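Local coordinates for protein myosin regulatory light chain (Physarum polycephalum, PDB 2BL0) that binds calcium through an EF-hand and serves as a light chain in the regulatory domain of a myosin II motor, at residues B[20-25]-B[53-58]; B[5-10]-B[59-64]. One frame throughout, in Å; residues are numbered along the deposited sequence.

Interaction 1: residues B[20-25]-B[53-58]. With CA (calcium ion), chain D.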
ATOM      1  N   GLY B  20      15.718  -3.747   9.306  1.00  7.81           N
ATOM      2  CA  GLY B  20      15.017  -4.697  10.154  1.00  7.33           C
ATOM      3  C   GLY B  20      14.758  -4.226  11.574  1.00  6.98           C
ATOM      4  O   GLY B  20      14.268  -5.015  12.392  1.00  6.69           O
ATOM      5  N   LYS B  21      15.045  -2.958  11.849  1.00  7.34           N
ATOM      6  CA  LYS B  21      14.862  -2.376  13.185  1.00  8.10           C
ATOM      7  C   LYS B  21      14.071  -1.077  13.137  1.00  7.79           C
ATOM      8  O   LYS B  21      14.213  -0.274  12.229  1.00  6.66           O
ATOM      9  CB  LYS B  21      16.208  -2.102  13.855  1.00  8.73           C
ATOM     10  CG  LYS B  21      17.048  -3.335  14.098  1.00 11.73           C
ATOM     11  CD  LYS B  21      16.454  -4.276  15.127  1.00 15.39           C
ATOM     12  CE  LYS B  21      17.442  -4.605  16.239  1.00 18.00           C
ATOM     13  NZ  LYS B  21      18.807  -4.789  15.755  1.00 20.14           N
ATOM     14  N   VAL B  22      13.237  -0.868  14.147  1.00  7.60           N
ATOM     15  CA  VAL B  22      12.463   0.361  14.273  1.00  7.11           C
ATOM     16  C   VAL B  22      12.720   0.896  15.672  1.00  7.39           C
ATOM     17  O   VAL B  22      12.801   0.121  16.622  1.00  7.20           O
ATOM     18  CB  VAL B  22      10.953   0.110  14.008  1.00  7.93           C
ATOM     19  CG1 VAL B  22      10.140   1.293  14.398  1.00  7.84           C
ATOM     20  CG2 VAL B  22      10.722  -0.240  12.530  1.00  7.09           C
ATOM     21  N   SER B  23      12.908   2.209  15.789  1.00  7.38           N
ATOM     22  CA  SER B  23      13.187   2.849  17.072  1.00  7.58           C
ATOM     23  C   SER B  23      12.082   2.541  18.049  1.00  7.32           C
ATOM     24  O   SER B  23      10.924   2.513  17.671  1.00  6.18           O
ATOM     25  CB  SER B  23      13.268   4.372  16.920  1.00  8.16           C
ATOM     26  OG  SER B  23      13.312   4.999  18.200  1.00  9.13           O
ATOM     27  N   ILE B  24      12.452   2.319  19.306  1.00  7.61           N
ATOM     28  CA  ILE B  24      11.479   2.107  20.374  1.00  7.89           C
ATOM     29  C   ILE B  24      10.542   3.296  20.549  1.00  7.59           C
ATOM     30  O   ILE B  24       9.415   3.124  21.018  1.00  8.60           O
ATOM     31  CB  ILE B  24      12.215   1.787  21.714  1.00  7.93           C
ATOM     32  CG1 ILE B  24      11.238   1.171  22.724  1.00  9.80           C
ATOM     33  CG2 ILE B  24      12.862   3.043  22.301  1.00  8.91           C
ATOM     34  CD1 ILE B  24      10.869  -0.268  22.434  1.00 12.51           C
ATOM     35  N   GLU B  25      10.996   4.499  20.169  1.00  7.05           N
ATOM     36  CA  GLU B  25      10.169   5.699  20.253  1.00  7.37           C
ATOM     37  C   GLU B  25       9.005   5.692  19.287  1.00  6.67           C
ATOM     38  O   GLU B  25       8.068   6.487  19.433  1.00  6.74           O
ATOM     39  CB  GLU B  25      10.997   6.956  20.017  1.00  8.19           C
ATOM     40  CG  GLU B  25      12.147   7.140  20.999  1.00 11.30           C
ATOM     41  CD  GLU B  25      11.707   7.190  22.455  1.00 15.84           C
ATOM     42  OE1 GLU B  25      12.539   6.836  23.336  1.00 20.29           O
ATOM     43  OE2 GLU B  25      10.555   7.597  22.743  1.00 19.61           O
ATOM     44  N   LYS B  53      16.574  -0.018  22.668  1.00 10.77           N
ATOM     45  CA  LYS B  53      16.332   1.259  22.004  1.00 10.83           C
ATOM     46  C   LYS B  53      15.638   1.057  20.653  1.00 10.11           C
ATOM     47  O   LYS B  53      15.209   2.039  20.049  1.00  9.49           O
ATOM     48  CB  LYS B  53      17.635   2.030  21.823  1.00 11.50           C
ATOM     49  CG  LYS B  53      18.578   1.441  20.793  1.00 13.29           C
ATOM     50  CD  LYS B  53      19.894   2.202  20.724  1.00 15.39           C
ATOM     51  CE  LYS B  53      20.709   1.778  19.499  1.00 16.82           C
ATOM     52  NZ  LYS B  53      22.083   2.345  19.574  1.00 18.70           N
ATOM     53  N   GLU B  54      15.569  -0.193  20.179  1.00  9.85           N
ATOM     54  CA  GLU B  54      14.864  -0.536  18.927  1.00 10.11           C
ATOM     55  C   GLU B  54      14.226  -1.910  19.025  1.00  9.51           C
ATOM     56  O   GLU B  54      14.520  -2.678  19.948  1.00  9.79           O
ATOM     57  CB  GLU B  54      15.818  -0.500  17.717  1.00 11.06           C
ATOM     58  CG  GLU B  54      17.276  -0.495  18.077  1.00 14.53           C
ATOM     59  CD  GLU B  54      18.190  -0.696  16.889  1.00 16.86           C
ATOM     60  OE1 GLU B  54      19.162  -1.480  17.032  1.00 21.96           O
ATOM     61  OE2 GLU B  54      17.953  -0.069  15.835  1.00 17.93           O
ATOM     62  N   PHE B  55      13.336  -2.217  18.083  1.00  7.99           N
ATOM     63  CA  PHE B  55      12.681  -3.521  18.041  1.00  7.04           C
ATOM     64  C   PHE B  55      12.597  -4.051  16.614  1.00  5.91           C
ATOM     65  O   PHE B  55      12.568  -3.282  15.663  1.00  5.73           O
ATOM     66  CB  PHE B  55      11.282  -3.479  18.680  1.00  6.99           C
ATOM     67  CG  PHE B  55      10.310  -2.546  18.000  1.00  7.07           C
ATOM     68  CD1 PHE B  55      10.290  -1.184  18.298  1.00  7.19           C
ATOM     69  CD2 PHE B  55       9.402  -3.033  17.064  1.00  6.09           C
ATOM     70  CE1 PHE B  55       9.357  -0.335  17.658  1.00  6.04           C
ATOM     71  CE2 PHE B  55       8.482  -2.184  16.428  1.00  6.27           C
ATOM     72  CZ  PHE B  55       8.478  -0.833  16.723  1.00  7.77           C
ATOM     73  N   ASP B  56      12.554  -5.367  16.488  1.00  6.26           N
ATOM     74  CA  ASP B  56      12.418  -6.041  15.185  1.00  6.01           C
ATOM     75  C   ASP B  56      10.995  -6.548  14.961  1.00  5.72           C
ATOM     76  O   ASP B  56      10.120  -6.375  15.806  1.00  5.13           O
ATOM     77  CB  ASP B  56      13.479  -7.139  14.996  1.00  6.77           C
ATOM     78  CG  ASP B  56      13.342  -8.313  15.956  1.00  8.44           C
ATOM     79  OD1 ASP B  56      12.310  -8.482  16.633  1.00  7.78           O
ATOM     80  OD2 ASP B  56      14.249  -9.181  16.052  1.00 10.64           O
ATOM     81  N   LEU B  57      10.764  -7.164  13.806  1.00  5.46           N
ATOM     82  CA  LEU B  57       9.425  -7.560  13.410  1.00  5.86           C
ATOM     83  C   LEU B  57       8.849  -8.615  14.334  1.00  5.62           C
ATOM     84  O   LEU B  57       7.692  -8.526  14.705  1.00  5.80           O
ATOM     85  CB  LEU B  57       9.416  -8.080  11.970  1.00  5.31           C
ATOM     86  CG  LEU B  57       8.091  -8.671  11.472  1.00  5.46           C
ATOM     87  CD1 LEU B  57       6.976  -7.633  11.514  1.00  6.07           C
ATOM     88  CD2 LEU B  57       8.260  -9.270  10.085  1.00  8.68           C
ATOM     89  N   ALA B  58       9.662  -9.597  14.717  1.00  6.07           N
ATOM     90  CA  ALA B  58       9.220 -10.681  15.600  1.00  6.07           C
ATOM     91  C   ALA B  58       8.712 -10.111  16.904  1.00  6.12           C
ATOM     92  O   ALA B  58       7.676 -10.518  17.396  1.00  5.54           O
ATOM     93  CB  ALA B  58      10.345 -11.687  15.855  1.00  6.96           C
TER
HETATM   94 CA    CA D1146      15.311   0.851  10.590  1.00 29.00          CA
HETATM   95  O   HOH W   1      12.849  -7.261  11.633  1.00 26.40           O
HETATM   96  O   HOH W   2      13.905   2.598  11.058  1.00 38.85           O
HETATM   97  O   HOH W   3      16.695   1.750  12.080  1.00 42.79           O
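Val22 and Phe55 pair as an antiparallel hydrogen-bonded couple, each backbone satisfying the other in both directions. Val22 N gives its hydrogen to Phe55 O at 2.9 Å, and Phe55 N returns one to Val22 O at 2.8 Å. A third bond, Ile24 N to Lys53 O at 2.9 Å, is straight at hydrogen (172°) although the donor stands above the carbonyl plane. Where the strands part, water 1 donates to Gly20 O and accepts from Leu57 N, while the carboxylate of Asp56 turns to cap Thr59 N. Lys21 divides its duties: its carbonyl O binds the calcium ion at 2.3 Å beside waters 2 and 3, with Asp15, Asp17 and Asp19 also ligating, and its bent side chain crosses that of Glu54 to a long salt bridge, NZ to OE1 3.6 Å. The Phe55 ring, its CG between backbone N and carbonyl carbon (chi1 61°), leans toward segment 20-25 alongside Val22, taking Val22 CB over one face, 4.1 Å from the ring centroid, a CH-pi contact, with Ile24 CA at its edge. With an alanine here, both ring contacts would go, which would probably open a gap beside Val22 and Ile24. A calcium loop joined to a second loop by a short antiparallel sheet is the arrangement of paired EF-hands; here the metal is ligated from the 20-25 side.

Interaction 2: residues B[5-10]-B[59-64]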
ATOM      1  N   ASP B   5       0.409 -10.420   7.567  1.00 10.74           N
ATOM      2  CA  ASP B   5       0.858  -9.668   6.404  1.00 10.96           C
ATOM      3  C   ASP B   5       0.710  -8.184   6.670  1.00  9.75           C
ATOM      4  O   ASP B   5       1.568  -7.410   6.282  1.00 10.01           O
ATOM      5  CB  ASP B   5       0.085 -10.057   5.133  1.00 11.53           C
ATOM      6  CG  ASP B   5       0.496 -11.413   4.577  1.00 13.72           C
ATOM      7  OD1 ASP B   5       1.619 -11.892   4.855  1.00 16.64           O
ATOM      8  OD2 ASP B   5      -0.262 -12.077   3.834  1.00 18.11           O
ATOM      9  N   GLN B   6      -0.366  -7.797   7.342  1.00  9.15           N
ATOM     10  CA  GLN B   6      -0.605  -6.394   7.659  1.00  8.59           C
ATOM     11  C   GLN B   6       0.398  -5.904   8.693  1.00  7.80           C
ATOM     12  O   GLN B   6       0.843  -4.770   8.629  1.00  6.95           O
ATOM     13  CB  GLN B   6      -2.027  -6.164   8.166  1.00  8.22           C
ATOM     14  CG  GLN B   6      -3.098  -6.191   7.076  1.00  9.75           C
ATOM     15  CD  GLN B   6      -4.497  -6.146   7.646  1.00 11.50           C
ATOM     16  OE1 GLN B   6      -4.822  -6.918   8.537  1.00  9.85           O
ATOM     17  NE2 GLN B   6      -5.336  -5.257   7.118  1.00 14.53           N
ATOM     18  N   ILE B   7       0.738  -6.756   9.661  1.00  7.24           N
ATOM     19  CA  ILE B   7       1.742  -6.391  10.660  1.00  7.04           C
ATOM     20  C   ILE B   7       3.114  -6.203   9.997  1.00  6.79           C
ATOM     21  O   ILE B   7       3.805  -5.218  10.263  1.00  5.58           O
ATOM     22  CB  ILE B   7       1.801  -7.429  11.827  1.00  7.02           C
ATOM     23  CG1 ILE B   7       0.498  -7.410  12.627  1.00  7.15           C
ATOM     24  CG2 ILE B   7       2.924  -7.104  12.755  1.00  6.91           C
ATOM     25  CD1 ILE B   7       0.285  -8.635  13.520  1.00  7.75           C
ATOM     26  N   GLN B   8       3.496  -7.122   9.116  1.00  7.08           N
ATOM     27  CA  GLN B   8       4.764  -6.971   8.391  1.00  8.04           C
ATOM     28  C   GLN B   8       4.802  -5.694   7.546  1.00  7.03           C
ATOM     29  O   GLN B   8       5.793  -4.977   7.521  1.00  6.48           O
ATOM     30  CB  GLN B   8       5.022  -8.182   7.494  1.00  8.52           C
ATOM     31  CG  GLN B   8       6.293  -8.061   6.655  1.00 12.04           C
ATOM     32  CD  GLN B   8       6.557  -9.306   5.836  1.00 16.26           C
ATOM     33  OE1 GLN B   8       7.661  -9.845   5.854  1.00 19.91           O
ATOM     34  NE2 GLN B   8       5.549  -9.762   5.122  1.00 17.92           N
ATOM     35  N   GLU B   9       3.712  -5.422   6.842  1.00  7.10           N
ATOM     36  CA  GLU B   9       3.609  -4.259   5.980  1.00  6.44           C
ATOM     37  C   GLU B   9       3.801  -2.987   6.778  1.00  6.07           C
ATOM     38  O   GLU B   9       4.501  -2.065   6.360  1.00  5.79           O
ATOM     39  CB  GLU B   9       2.222  -4.234   5.320  1.00  6.87           C
ATOM     40  CG  GLU B   9       1.967  -3.067   4.379  1.00  8.53           C
ATOM     41  CD  GLU B   9       0.579  -3.085   3.766  1.00 11.83           C
ATOM     42  OE1 GLU B   9      -0.408  -3.354   4.481  1.00 10.34           O
ATOM     43  OE2 GLU B   9       0.482  -2.840   2.556  1.00 12.45           O
ATOM     44  N   CYS B  10       3.120  -2.926   7.915  1.00  5.21           N
ATOM     45  CA  CYS B  10       3.228  -1.788   8.794  1.00  4.82           C
ATOM     46  C   CYS B  10       4.654  -1.607   9.267  1.00  4.37           C
ATOM     47  O   CYS B  10       5.186  -0.507   9.166  1.00  4.47           O
ATOM     48  CB  CYS B  10       2.269  -1.935   9.974  1.00  4.40           C
ATOM     49  SG  CYS B  10       2.486  -0.699  11.297  1.00  5.70           S
ATOM     50  N   THR B  59       9.441  -9.141  17.439  1.00  6.45           N
ATOM     51  CA  THR B  59       9.041  -8.429  18.642  1.00  6.39           C
ATOM     52  C   THR B  59       7.736  -7.647  18.459  1.00  6.26           C
ATOM     53  O   THR B  59       6.802  -7.736  19.268  1.00  6.60           O
ATOM     54  CB  THR B  59      10.182  -7.512  19.079  1.00  6.10           C
ATOM     55  OG1 THR B  59      11.277  -8.326  19.571  1.00  8.47           O
ATOM     56  CG2 THR B  59       9.780  -6.623  20.243  1.00  5.18           C
ATOM     57  N   PHE B  60       7.649  -6.911  17.367  1.00  6.21           N
ATOM     58  CA  PHE B  60       6.469  -6.129  17.078  1.00  5.73           C
ATOM     59  C   PHE B  60       5.252  -7.034  17.046  1.00  6.48           C
ATOM     60  O   PHE B  60       4.222  -6.685  17.607  1.00  6.40           O
ATOM     61  CB  PHE B  60       6.635  -5.429  15.736  1.00  6.01           C
ATOM     62  CG  PHE B  60       5.500  -4.522  15.358  1.00  5.73           C
ATOM     63  CD1 PHE B  60       4.980  -3.581  16.257  1.00  7.28           C
ATOM     64  CD2 PHE B  60       4.997  -4.547  14.077  1.00  5.48           C
ATOM     65  CE1 PHE B  60       3.970  -2.722  15.853  1.00  7.67           C
ATOM     66  CE2 PHE B  60       3.992  -3.691  13.692  1.00  7.58           C
ATOM     67  CZ  PHE B  60       3.487  -2.780  14.581  1.00  6.75           C
ATOM     68  N   LYS B  61       5.373  -8.186  16.386  1.00  6.56           N
ATOM     69  CA  LYS B  61       4.259  -9.153  16.327  1.00  7.25           C
ATOM     70  C   LYS B  61       3.824  -9.600  17.705  1.00  7.50           C
ATOM     71  O   LYS B  61       2.629  -9.616  18.014  1.00  7.39           O
ATOM     72  CB  LYS B  61       4.669 -10.369  15.501  1.00  7.97           C
ATOM     73  CG  LYS B  61       4.656 -10.115  14.022  1.00  8.97           C
ATOM     74  CD  LYS B  61       5.203 -11.324  13.264  1.00 10.49           C
ATOM     75  CE  LYS B  61       5.165 -11.101  11.780  1.00 13.72           C
ATOM     76  NZ  LYS B  61       5.526 -12.330  11.026  1.00 13.41           N
ATOM     77  N   THR B  62       4.803  -9.960  18.524  1.00  8.31           N
ATOM     78  CA  THR B  62       4.585 -10.457  19.864  1.00  8.86           C
ATOM     79  C   THR B  62       3.890  -9.398  20.726  1.00  8.28           C
ATOM     80  O   THR B  62       2.933  -9.690  21.426  1.00  8.57           O
ATOM     81  CB  THR B  62       5.932 -10.869  20.515  1.00  9.38           C
ATOM     82  OG1 THR B  62       6.589 -11.903  19.741  1.00 11.72           O
ATOM     83  CG2 THR B  62       5.693 -11.504  21.844  1.00 11.39           C
ATOM     84  N   VAL B  63       4.380  -8.170  20.673  1.00  8.06           N
ATOM     85  CA  VAL B  63       3.819  -7.075  21.448  1.00  7.36           C
ATOM     86  C   VAL B  63       2.386  -6.775  20.986  1.00  7.28           C
ATOM     87  O   VAL B  63       1.469  -6.642  21.801  1.00  5.96           O
ATOM     88  CB  VAL B  63       4.693  -5.821  21.347  1.00  7.75           C
ATOM     89  CG1 VAL B  63       3.984  -4.599  21.973  1.00  7.75           C
ATOM     90  CG2 VAL B  63       5.999  -6.052  22.055  1.00  9.05           C
ATOM     91  N   TYR B  64       2.206  -6.711  19.664  1.00  6.78           N
ATOM     92  CA  TYR B  64       0.925  -6.352  19.080  1.00  6.81           C
ATOM     93  C   TYR B  64      -0.145  -7.378  19.380  1.00  7.72           C
ATOM     94  O   TYR B  64      -1.303  -7.024  19.554  1.00  7.58           O
ATOM     95  CB  TYR B  64       1.039  -6.141  17.565  1.00  6.73           C
ATOM     96  CG  TYR B  64      -0.299  -5.826  16.919  1.00  7.51           C
ATOM     97  CD1 TYR B  64      -0.820  -4.544  16.944  1.00  6.96           C
ATOM     98  CD2 TYR B  64      -1.033  -6.822  16.300  1.00  8.82           C
ATOM     99  CE1 TYR B  64      -2.057  -4.260  16.359  1.00  9.36           C
ATOM    100  CE2 TYR B  64      -2.274  -6.567  15.730  1.00 10.47           C
ATOM    101  CZ  TYR B  64      -2.774  -5.275  15.754  1.00 10.83           C
ATOM    102  OH  TYR B  64      -3.976  -5.003  15.167  1.00 10.52           O
TER
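The rings of Phe60 and Tyr64 both meet Ile7, and neither does so squarely. At the Phe60 ring, the edge receives the backbone Ile7 O in plane, 3.8 Å from CE2, whereas Ile7 CG2 comes in obliquely and lies 3.5 Å from CD2. Cys10 SG also approaches this ring at a slant, 5.1 Å from its centroid and 71° off the normal, a sulfur-aromatic contact nearest to CZ. The Tyr64 ring is touched by the other branch of Ile7, with CD1 at 3.6 Å from CD2, again obliquely. Ile7 can serve both rings because its branches separate at CB: CG2 is anti to the backbone N, whereas CG1 (chi1 -66°) lies beside that N and carries CD1 to Tyr64. The CG2 methyl also meets the aliphatic part of Lys61, 3.7 Å from CG. Thus the contact across these segments is apolar, and the polar end of Tyr64 is satisfied from outside them, its OH bonding to Leu34 O and Ala2 N. Leu31 of helix 27-33 packs against both rings. The helix axes approach to 10.3 Å, with 124° between their N-to-C directions, a spacing bridged by side chains. Helix 4-14, which leads into the calcium loop of the first EF-hand, thus packs on helix 57-64, which follows strand 54-55, as in the hydrophobic interior of a paired EF-hand lobe.

From the N terminus, helix 4-14 supplies the first side of interaction 2, and the chain then runs through the calcium loop into strand 22-23, the first side of interaction 1. Helices 27-33 and 40-50 follow before strand 54-55 returns to close interaction 1; helix 57-64 then closes interaction 2 around it. The smaller loop is therefore nested inside the larger, with no crossing. Their centres lie 11 Å apart, and they meet directly: Phe55 CE2 is 3.8 Å from Phe60 CD1, and Leu57 CD1 is 3.9 Å from Gln8 CA. Together the contacts tie the inter-loop sheet and calcium site to the helical interior of the N-terminal lobe.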